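Local coordinates for nodulation protein S (Bradyrhizobium sp., PDB 3OFK) that is an S-adenosyl-L-methionine-dependent N-methyltransferase, caught here with S-adenosyl-L-homocysteine, that probably methylates an intermediate of Nod factor synthesis, at residues E128-M133 with H165-E170; V52-E57 with T111-D116; L43-S48 with E184-Q189. All blocks are in the same frame, centred on the assembly; numbering follows the deposited sequence.

Contact 1: E128-M133 with H165-E170; sequences EDMTQM and HVAGAE
M133 reaches from the first turn of helix 130-142 to the backbone of A167, and its side chain is the one to trace. CB starts out toward the 165-170 segment. CG stands anti to the carbonyl carbon (chi1 -67°) and passes 3.5 Å from D129 O, a backbone oxygen of its own segment. SD then runs beside the sulfur of M130, with 3.9 Å between M133 SD and M130 SD. Because the chain stays extended beyond CG, the methyl arrives at the other segment: M133 CE lies 3.7 Å from A167 O, with A167 CB a little further off. M130 supplies the second thioether, and its SD packs against the methyl of A167 (SD to CB 3.9 Å). Its own methyl is modelled too close to V166, so the position of M130 CE is doubtful. The other branch of V166 touches backbone, CG2 lying 3.4 Å from E128 O.

No hydrogen bond joins the two segments; E128, D129 and Q132 bond among themselves. D129 is the N-cap of helix 130-142, its OD1 accepting from the backbone N of Q132 at 2.9 Å in a nearly straight bond. The side-chain amide of Q132 bridges back to E128: its OE1 accepts from E128 N, while NE2 gives a bond of 177° to E128 OE1, arriving from above the carboxylate plane. G168 is the N-cap of helix 169-179, so the contact brings two helix starts together, beside the nucleotide-binding end of the Rossmann-like methyltransferase fold, with the E128 side chain about 9 Å from bound S-adenosyl-L-homocysteine.

Contact 2: V52-E57 with T111-D116; sequences VSNGLE and TAELFD
D116 turns its carboxylate across the backbone of S53 and N54, where two neighbouring parallel strands of the Rossmann-like sheet, 52-58 and 115-121, begin. Its CG sits between the backbone N and the carbonyl carbon, and each oxygen faces a different amide: S53 N donates to the syn lone pair of OD2 at 2.7 Å, and N54 N meets OD1 on its syn side, also at 2.7 Å. The carboxylate thus grips two consecutive N-H groups, and the weak bond from D116 N to N54 O adds a third tie.

The N54 amide crosses the F115 ring and the E113 carboxylate obliquely, its plane 36° from the first and 65° from the second. ND2 donates to L114 O, coming from above that carbonyl's plane, and has weak bonds to both oxygens of E113, whose stronger partner is R75 on strand 73-80.

The F115 ring has different company at face and edge. N54 O sits near its plane at the edge, while one face is taken by L56 in a CH-pi contact: L56 CB stands 3.7 Å from the ring centroid, only 13° off the normal, and L56 CD2 continues to F115 CE2 at 3.9 Å.

Contact 3: L43-S48 with E184-Q189; sequences LRLSLS and ERVQCQ
R44 turns the edge of its guanidinium to E184 and V186 on strand 181-189, an outer strand of the sheet, with V186 CG1 3.3 Å from R44 NH2. Here helix 33-46 packs against strand 181-189, which pairs with strand 196-203 in the antiparallel extension of the methyltransferase sheet. R44 and E184 cross at about a right angle, their flat groups 48° apart. In this salt bridge NH1 gives a nearly straight bond of 2.7 Å to E184 OE2, reaching it on the syn side and staying close to the guanidinium plane; NH2 adds a weak bond to the same oxygen. The bend of R44 at chi3 (64°) turns the guanidinium edge to E184 OE2, and Q41 takes a further hydrogen bond from NH2.

With alanine in place of E184, NH1 of R44 would probably lose its charged mate and the guanidinium would be less firmly fixed in rotation, while L45 CD2 would lose a neighbour.

Deeper in, L45 is buried and also touches L199 of strand 196-203. Its two methyls part company: CD2 lies 3.5 Å from E184 OE1, whereas CD1 meets V186 tip to tip, 3.7 Å from V186 CG2.

Overall arrangement
All three contacts belong to a single Rossmann-like methyltransferase domain and lie at different distances from its bound S-adenosyl-L-homocysteine. The side chains of E128 (contact 1) and L56 (contact 2) stand about 9 Å from the ligand, that of L45 (contact 3) about 11 Å. Contacts 2 and 3 meet directly, V52 CG2 lying 4.1 Å from S46 O; helix 33-46, which also carries R38 and H39 of the binding site, leads into strand 52-58. Contact 1 touches neither; its nearest atoms are about 13 Å from contact 2 and about 6 Å from contact 3. The chain still links them, strand 115-121 leading to helix 130-142, and helix 169-179 to strand 181-189.

Contact 1: E128-M133 with H165-E170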
loop_
_atom_site.group_PDB
_atom_site.type_symbol
_atom_site.label_atom_id
_atom_site.label_comp_id
_atom_site.label_asym_id
_atom_site.label_seq_id
_atom_site.Cartn_x
_atom_site.Cartn_y
_atom_site.Cartn_z
ATOM N N GLU A 128 -12.260 -4.360 -7.668
ATOM C CA GLU A 128 -13.231 -4.165 -8.744
ATOM C C GLU A 128 -14.303 -3.104 -8.519
ATOM O O GLU A 128 -14.792 -2.516 -9.480
ATOM C CB GLU A 128 -13.959 -5.481 -9.041
ATOM C CG GLU A 128 -13.046 -6.567 -9.533
ATOM C CD GLU A 128 -13.802 -7.860 -9.739
ATOM O OE1 GLU A 128 -13.905 -8.654 -8.774
ATOM O OE2 GLU A 128 -14.305 -8.065 -10.866
ATOM N N ASP A 129 -14.713 -2.902 -7.277
ATOM C CA ASP A 129 -15.791 -1.936 -6.991
ATOM C C ASP A 129 -15.691 -1.399 -5.590
ATOM O O ASP A 129 -14.814 -1.822 -4.822
ATOM C CB ASP A 129 -17.154 -2.594 -7.241
ATOM C CG ASP A 129 -17.328 -3.897 -6.470
ATOM O OD1 ASP A 129 -17.125 -3.887 -5.229
ATOM O OD2 ASP A 129 -17.709 -4.898 -7.102
ATOM N N MET A 130 -16.609 -0.487 -5.249
ATOM C CA MET A 130 -16.634 0.174 -3.937
ATOM C C MET A 130 -17.052 -0.734 -2.786
ATOM O O MET A 130 -16.743 -0.441 -1.634
ATOM C CB MET A 130 -17.594 1.391 -3.942
ATOM C CG MET A 130 -17.011 2.771 -4.305
ATOM S SD MET A 130 -15.230 2.924 -4.301
ATOM C CE MET A 130 -15.008 2.769 -6.050
ATOM N N THR A 131 -17.815 -1.785 -3.069
ATOM C CA THR A 131 -18.222 -2.717 -2.022
ATOM C C THR A 131 -17.003 -3.518 -1.558
ATOM O O THR A 131 -16.791 -3.673 -0.355
ATOM C CB THR A 131 -19.342 -3.658 -2.484
ATOM O OG1 THR A 131 -20.507 -2.905 -2.831
ATOM C CG2 THR A 131 -19.711 -4.635 -1.393
ATOM N N GLN A 132 -16.196 -3.978 -2.510
ATOM C CA GLN A 132 -14.904 -4.603 -2.187
ATOM C C GLN A 132 -13.941 -3.669 -1.439
ATOM O O GLN A 132 -13.278 -4.124 -0.507
ATOM C CB GLN A 132 -14.214 -5.146 -3.442
ATOM C CG GLN A 132 -14.980 -6.243 -4.100
ATOM C CD GLN A 132 -14.333 -6.740 -5.347
ATOM O OE1 GLN A 132 -13.161 -6.451 -5.630
ATOM N NE2 GLN A 132 -15.075 -7.525 -6.091
ATOM N N MET A 133 -13.867 -2.388 -1.824
ATOM C CA MET A 133 -12.989 -1.454 -1.100
ATOM C C MET A 133 -13.396 -1.323 0.369
ATOM O O MET A 133 -12.550 -1.434 1.248
ATOM C CB MET A 133 -12.944 -0.082 -1.745
ATOM C CG MET A 133 -12.299 -0.073 -3.083
ATOM S SD MET A 133 -11.622 1.547 -3.567
ATOM C CE MET A 133 -11.489 1.218 -5.356
ATOM N N HIS A 165 -9.622 2.419 -13.175
ATOM C CA HIS A 165 -10.075 1.965 -11.857
ATOM C C HIS A 165 -11.246 2.794 -11.367
ATOM O O HIS A 165 -11.688 3.737 -12.038
ATOM C CB HIS A 165 -8.915 1.944 -10.856
ATOM C CG HIS A 165 -7.721 1.179 -11.342
ATOM N ND1 HIS A 165 -7.785 -0.144 -11.730
ATOM C CD2 HIS A 165 -6.432 1.563 -11.520
ATOM C CE1 HIS A 165 -6.590 -0.538 -12.133
ATOM N NE2 HIS A 165 -5.748 0.474 -12.004
ATOM N N VAL A 166 -11.804 2.417 -10.221
ATOM C CA VAL A 166 -13.054 3.040 -9.761
ATOM C C VAL A 166 -12.842 4.285 -8.865
ATOM O O VAL A 166 -13.562 5.294 -9.000
ATOM C CB VAL A 166 -13.992 2.006 -9.043
ATOM C CG1 VAL A 166 -15.267 2.701 -8.575
ATOM C CG2 VAL A 166 -14.353 0.850 -9.974
ATOM N N ALA A 167 -11.886 4.211 -7.937
ATOM C CA ALA A 167 -11.627 5.328 -7.061
ATOM C C ALA A 167 -10.207 5.284 -6.484
ATOM O O ALA A 167 -9.577 4.220 -6.439
ATOM C CB ALA A 167 -12.667 5.377 -5.954
ATOM N N GLY A 168 -9.731 6.453 -6.046
ATOM C CA GLY A 168 -8.391 6.624 -5.502
ATOM C C GLY A 168 -8.397 7.319 -4.145
ATOM O O GLY A 168 -9.291 7.068 -3.316
ATOM N N ALA A 169 -7.414 8.205 -3.934
ATOM C CA ALA A 169 -7.100 8.753 -2.610
ATOM C C ALA A 169 -8.300 9.370 -1.899
ATOM O O ALA A 169 -8.616 8.998 -0.756
ATOM C CB ALA A 169 -5.944 9.777 -2.712
ATOM N N GLU A 170 -8.981 10.284 -2.581
ATOM C CA GLU A 170 -9.950 11.141 -1.904
ATOM C C GLU A 170 -11.134 10.301 -1.446
ATOM O O GLU A 170 -11.606 10.436 -0.313
ATOM C CB GLU A 170 -10.419 12.309 -2.786
ATOM C CG GLU A 170 -9.314 13.258 -3.238
ATOM C CD GLU A 170 -8.699 12.854 -4.578
ATOM O OE1 GLU A 170 -8.472 11.643 -4.771
ATOM O OE2 GLU A 170 -8.461 13.741 -5.433
#

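Contact 2: V52-E57 with T111-D116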
loop_
_atom_site.group_PDB
_atom_site.type_symbol
_atom_site.label_atom_id
_atom_site.label_comp_id
_atom_site.label_asym_id
_atom_site.label_seq_id
_atom_site.Cartn_x
_atom_site.Cartn_y
_atom_site.Cartn_z
ATOM N N VAL A 52 8.101 0.339 15.389
ATOM C CA VAL A 52 6.796 -0.362 15.359
ATOM C C VAL A 52 6.919 -1.745 16.023
ATOM O O VAL A 52 7.934 -2.395 15.872
ATOM C CB VAL A 52 6.287 -0.410 13.885
ATOM C CG1 VAL A 52 5.207 -1.409 13.687
ATOM C CG2 VAL A 52 5.832 0.993 13.448
ATOM N N SER A 53 5.909 -2.195 16.765
ATOM C CA SER A 53 5.943 -3.570 17.346
ATOM C C SER A 53 5.586 -4.723 16.366
ATOM O O SER A 53 6.173 -5.823 16.402
ATOM C CB SER A 53 5.012 -3.666 18.550
ATOM O OG SER A 53 5.479 -2.888 19.669
ATOM N N ASN A 54 4.580 -4.489 15.529
ATOM C CA ASN A 54 3.985 -5.568 14.745
ATOM C C ASN A 54 3.369 -4.929 13.554
ATOM O O ASN A 54 2.272 -4.415 13.643
ATOM C CB ASN A 54 2.923 -6.297 15.579
ATOM C CG ASN A 54 2.524 -7.621 14.976
ATOM O OD1 ASN A 54 3.310 -8.258 14.281
ATOM N ND2 ASN A 54 1.293 -8.060 15.266
ATOM N N GLY A 55 4.114 -4.866 12.464
ATOM C CA GLY A 55 3.684 -4.098 11.300
ATOM C C GLY A 55 3.080 -4.994 10.212
ATOM O O GLY A 55 3.433 -6.177 10.117
ATOM N N LEU A 56 2.172 -4.423 9.412
ATOM C CA LEU A 56 1.595 -5.113 8.227
ATOM C C LEU A 56 1.782 -4.268 6.958
ATOM O O LEU A 56 1.397 -3.086 6.895
ATOM C CB LEU A 56 0.112 -5.428 8.427
ATOM C CG LEU A 56 -0.650 -6.097 7.250
ATOM C CD1 LEU A 56 -0.167 -7.522 6.992
ATOM C CD2 LEU A 56 -2.169 -6.083 7.456
ATOM N N GLU A 57 2.336 -4.858 5.919
ATOM C CA GLU A 57 2.422 -4.162 4.649
ATOM C C GLU A 57 1.515 -4.900 3.693
ATOM O O GLU A 57 1.622 -6.151 3.591
ATOM C CB GLU A 57 3.845 -4.133 4.101
ATOM C CG GLU A 57 3.937 -3.259 2.812
ATOM C CD GLU A 57 5.163 -3.484 1.943
ATOM O OE1 GLU A 57 5.854 -4.512 2.077
ATOM O OE2 GLU A 57 5.475 -2.590 1.119
ATOM N N THR A 111 -6.668 -12.776 9.890
ATOM C CA THR A 111 -5.810 -13.117 11.008
ATOM C C THR A 111 -6.494 -12.682 12.269
ATOM O O THR A 111 -7.361 -11.797 12.248
ATOM C CB THR A 111 -4.506 -12.342 11.006
ATOM O OG1 THR A 111 -4.409 -11.583 9.801
ATOM C CG2 THR A 111 -3.281 -13.295 11.224
ATOM N N ALA A 112 -6.060 -13.318 13.352
ATOM C CA ALA A 112 -6.331 -12.877 14.699
ATOM C C ALA A 112 -5.297 -11.807 15.120
ATOM O O ALA A 112 -5.522 -11.088 16.100
ATOM C CB ALA A 112 -6.314 -14.075 15.651
ATOM N N GLU A 113 -4.182 -11.712 14.380
ATOM C CA GLU A 113 -3.165 -10.649 14.551
ATOM C C GLU A 113 -3.762 -9.243 14.607
ATOM O O GLU A 113 -4.641 -8.887 13.805
ATOM C CB GLU A 113 -2.164 -10.631 13.373
ATOM C CG GLU A 113 -1.068 -11.687 13.355
ATOM C CD GLU A 113 0.204 -11.232 14.033
ATOM O OE1 GLU A 113 0.342 -11.418 15.256
ATOM O OE2 GLU A 113 1.084 -10.698 13.341
ATOM N N LEU A 114 -3.263 -8.442 15.549
ATOM C CA LEU A 114 -3.491 -6.996 15.522
ATOM C C LEU A 114 -2.143 -6.312 15.306
ATOM O O LEU A 114 -1.145 -6.707 15.915
ATOM C CB LEU A 114 -4.171 -6.502 16.805
ATOM C CG LEU A 114 -5.536 -7.145 17.095
ATOM C CD1 LEU A 114 -6.108 -6.695 18.469
ATOM C CD2 LEU A 114 -6.524 -6.886 15.955
ATOM N N PHE A 115 -2.140 -5.309 14.427
ATOM C CA PHE A 115 -0.941 -4.562 13.992
ATOM C C PHE A 115 -0.971 -3.099 14.441
ATOM O O PHE A 115 -1.971 -2.401 14.278
ATOM C CB PHE A 115 -0.800 -4.625 12.469
ATOM C CG PHE A 115 -0.833 -6.022 11.927
ATOM C CD1 PHE A 115 0.305 -6.813 11.953
ATOM C CD2 PHE A 115 -2.019 -6.568 11.431
ATOM C CE1 PHE A 115 0.279 -8.102 11.498
ATOM C CE2 PHE A 115 -2.052 -7.876 10.956
ATOM C CZ PHE A 115 -0.896 -8.645 10.991
ATOM N N ASP A 116 0.134 -2.628 15.004
ATOM C CA ASP A 116 0.236 -1.200 15.365
ATOM C C ASP A 116 0.625 -0.295 14.171
ATOM O O ASP A 116 0.602 0.944 14.283
ATOM C CB ASP A 116 1.158 -0.986 16.567
ATOM C CG ASP A 116 2.568 -1.497 16.344
ATOM O OD1 ASP A 116 2.730 -2.477 15.623
ATOM O OD2 ASP A 116 3.516 -0.929 16.915
#

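Contact 3: L43-S48 with E184-Q189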
loop_
_atom_site.group_PDB
_atom_site.type_symbol
_atom_site.label_atom_id
_atom_site.label_comp_id
_atom_site.label_asym_id
_atom_site.label_seq_id
_atom_site.Cartn_x
_atom_site.Cartn_y
_atom_site.Cartn_z
ATOM N N LEU A 43 7.401 6.382 4.428
ATOM C CA LEU A 43 8.212 5.974 5.581
ATOM C C LEU A 43 8.175 7.037 6.691
ATOM O O LEU A 43 8.082 6.666 7.844
ATOM C CB LEU A 43 9.667 5.641 5.203
ATOM C CG LEU A 43 10.534 4.979 6.294
ATOM C CD1 LEU A 43 9.985 3.632 6.742
ATOM C CD2 LEU A 43 11.942 4.785 5.832
ATOM N N ARG A 44 8.203 8.334 6.344
ATOM C CA ARG A 44 8.154 9.390 7.361
ATOM C C ARG A 44 6.880 9.237 8.177
ATOM O O ARG A 44 6.915 9.281 9.410
ATOM C CB ARG A 44 8.215 10.813 6.757
ATOM C CG ARG A 44 8.060 11.935 7.791
ATOM C CD ARG A 44 8.085 13.326 7.155
ATOM N NE ARG A 44 6.954 13.545 6.248
ATOM C CZ ARG A 44 5.721 13.885 6.632
ATOM N NH1 ARG A 44 5.434 14.041 7.917
ATOM N NH2 ARG A 44 4.761 14.066 5.724
ATOM N N LEU A 45 5.757 9.044 7.484
ATOM C CA LEU A 45 4.487 8.824 8.160
ATOM C C LEU A 45 4.525 7.547 9.004
ATOM O O LEU A 45 3.968 7.523 10.086
ATOM C CB LEU A 45 3.316 8.775 7.148
ATOM C CG LEU A 45 2.989 10.059 6.352
ATOM C CD1 LEU A 45 1.849 9.871 5.324
ATOM C CD2 LEU A 45 2.683 11.180 7.293
ATOM N N SER A 46 5.132 6.480 8.487
ATOM C CA SER A 46 5.143 5.180 9.179
ATOM C C SER A 46 5.949 5.257 10.481
ATOM O O SER A 46 5.592 4.608 11.484
ATOM C CB SER A 46 5.721 4.083 8.275
ATOM O OG SER A 46 5.042 3.979 7.021
ATOM N N LEU A 47 7.006 6.085 10.467
ATOM C CA LEU A 47 7.930 6.193 11.599
ATOM C C LEU A 47 7.539 7.303 12.556
ATOM O O LEU A 47 8.222 7.489 13.564
ATOM C CB LEU A 47 9.385 6.417 11.122
ATOM C CG LEU A 47 10.049 5.272 10.344
ATOM C CD1 LEU A 47 11.538 5.597 10.019
ATOM C CD2 LEU A 47 9.942 3.938 11.109
ATOM N N SER A 48 6.451 8.032 12.276
ATOM C CA SER A 48 6.105 9.226 13.075
ATOM C C SER A 48 6.063 8.974 14.571
ATOM O O SER A 48 6.361 9.878 15.343
ATOM C CB SER A 48 4.768 9.825 12.644
ATOM O OG SER A 48 4.834 10.240 11.297
ATOM N N GLU A 184 -2.737 13.231 10.006
ATOM C CA GLU A 184 -1.851 13.997 9.123
ATOM C C GLU A 184 -2.079 13.597 7.679
ATOM O O GLU A 184 -2.512 12.474 7.438
ATOM C CB GLU A 184 -0.374 13.707 9.464
ATOM C CG GLU A 184 0.627 14.601 8.723
ATOM C CD GLU A 184 2.082 14.310 9.063
ATOM O OE1 GLU A 184 2.371 13.489 9.970
ATOM O OE2 GLU A 184 2.935 14.923 8.396
ATOM N N ARG A 185 -1.763 14.483 6.730
ATOM C CA ARG A 185 -1.747 14.106 5.309
ATOM C C ARG A 185 -0.637 14.813 4.561
ATOM O O ARG A 185 -0.097 15.807 5.042
ATOM C CB ARG A 185 -3.089 14.394 4.634
ATOM C CG ARG A 185 -3.469 15.884 4.565
ATOM C CD ARG A 185 -4.636 16.081 3.615
ATOM N NE ARG A 185 -5.772 15.298 4.064
ATOM C CZ ARG A 185 -6.847 15.014 3.337
ATOM N NH1 ARG A 185 -6.971 15.456 2.091
ATOM N NH2 ARG A 185 -7.808 14.273 3.878
ATOM N N VAL A 186 -0.307 14.296 3.387
ATOM C CA VAL A 186 0.701 14.901 2.521
ATOM C C VAL A 186 0.367 14.649 1.092
ATOM O O VAL A 186 -0.093 13.588 0.734
ATOM C CB VAL A 186 2.158 14.328 2.693
ATOM C CG1 VAL A 186 3.083 15.382 3.268
ATOM C CG2 VAL A 186 2.190 13.024 3.496
ATOM N N GLN A 187 0.686 15.624 0.271
ATOM C CA GLN A 187 0.575 15.493 -1.154
ATOM C C GLN A 187 1.950 15.215 -1.746
ATOM O O GLN A 187 2.965 15.675 -1.222
ATOM C CB GLN A 187 0.032 16.794 -1.712
ATOM C CG GLN A 187 -0.493 16.658 -3.100
ATOM C CD GLN A 187 -1.200 17.909 -3.551
ATOM O OE1 GLN A 187 -1.482 18.804 -2.739
ATOM N NE2 GLN A 187 -1.504 17.981 -4.851
ATOM N N CYS A 188 1.981 14.489 -2.854
ATOM C CA CYS A 188 3.216 14.118 -3.478
ATOM C C CYS A 188 3.078 14.246 -4.985
ATOM O O CYS A 188 2.255 13.577 -5.576
ATOM C CB CYS A 188 3.512 12.669 -3.098
ATOM S SG CYS A 188 5.168 12.439 -2.673
ATOM N N GLN A 189 3.891 15.073 -5.625
ATOM C CA GLN A 189 3.702 15.317 -7.050
ATOM C C GLN A 189 4.973 15.145 -7.852
ATOM O O GLN A 189 6.037 15.562 -7.420
ATOM C CB GLN A 189 3.151 16.718 -7.260
ATOM C CG GLN A 189 1.800 16.915 -6.642
ATOM C CD GLN A 189 0.984 17.953 -7.363
ATOM O OE1 GLN A 189 -0.091 17.653 -7.876
ATOM N NE2 GLN A 189 1.501 19.172 -7.435
#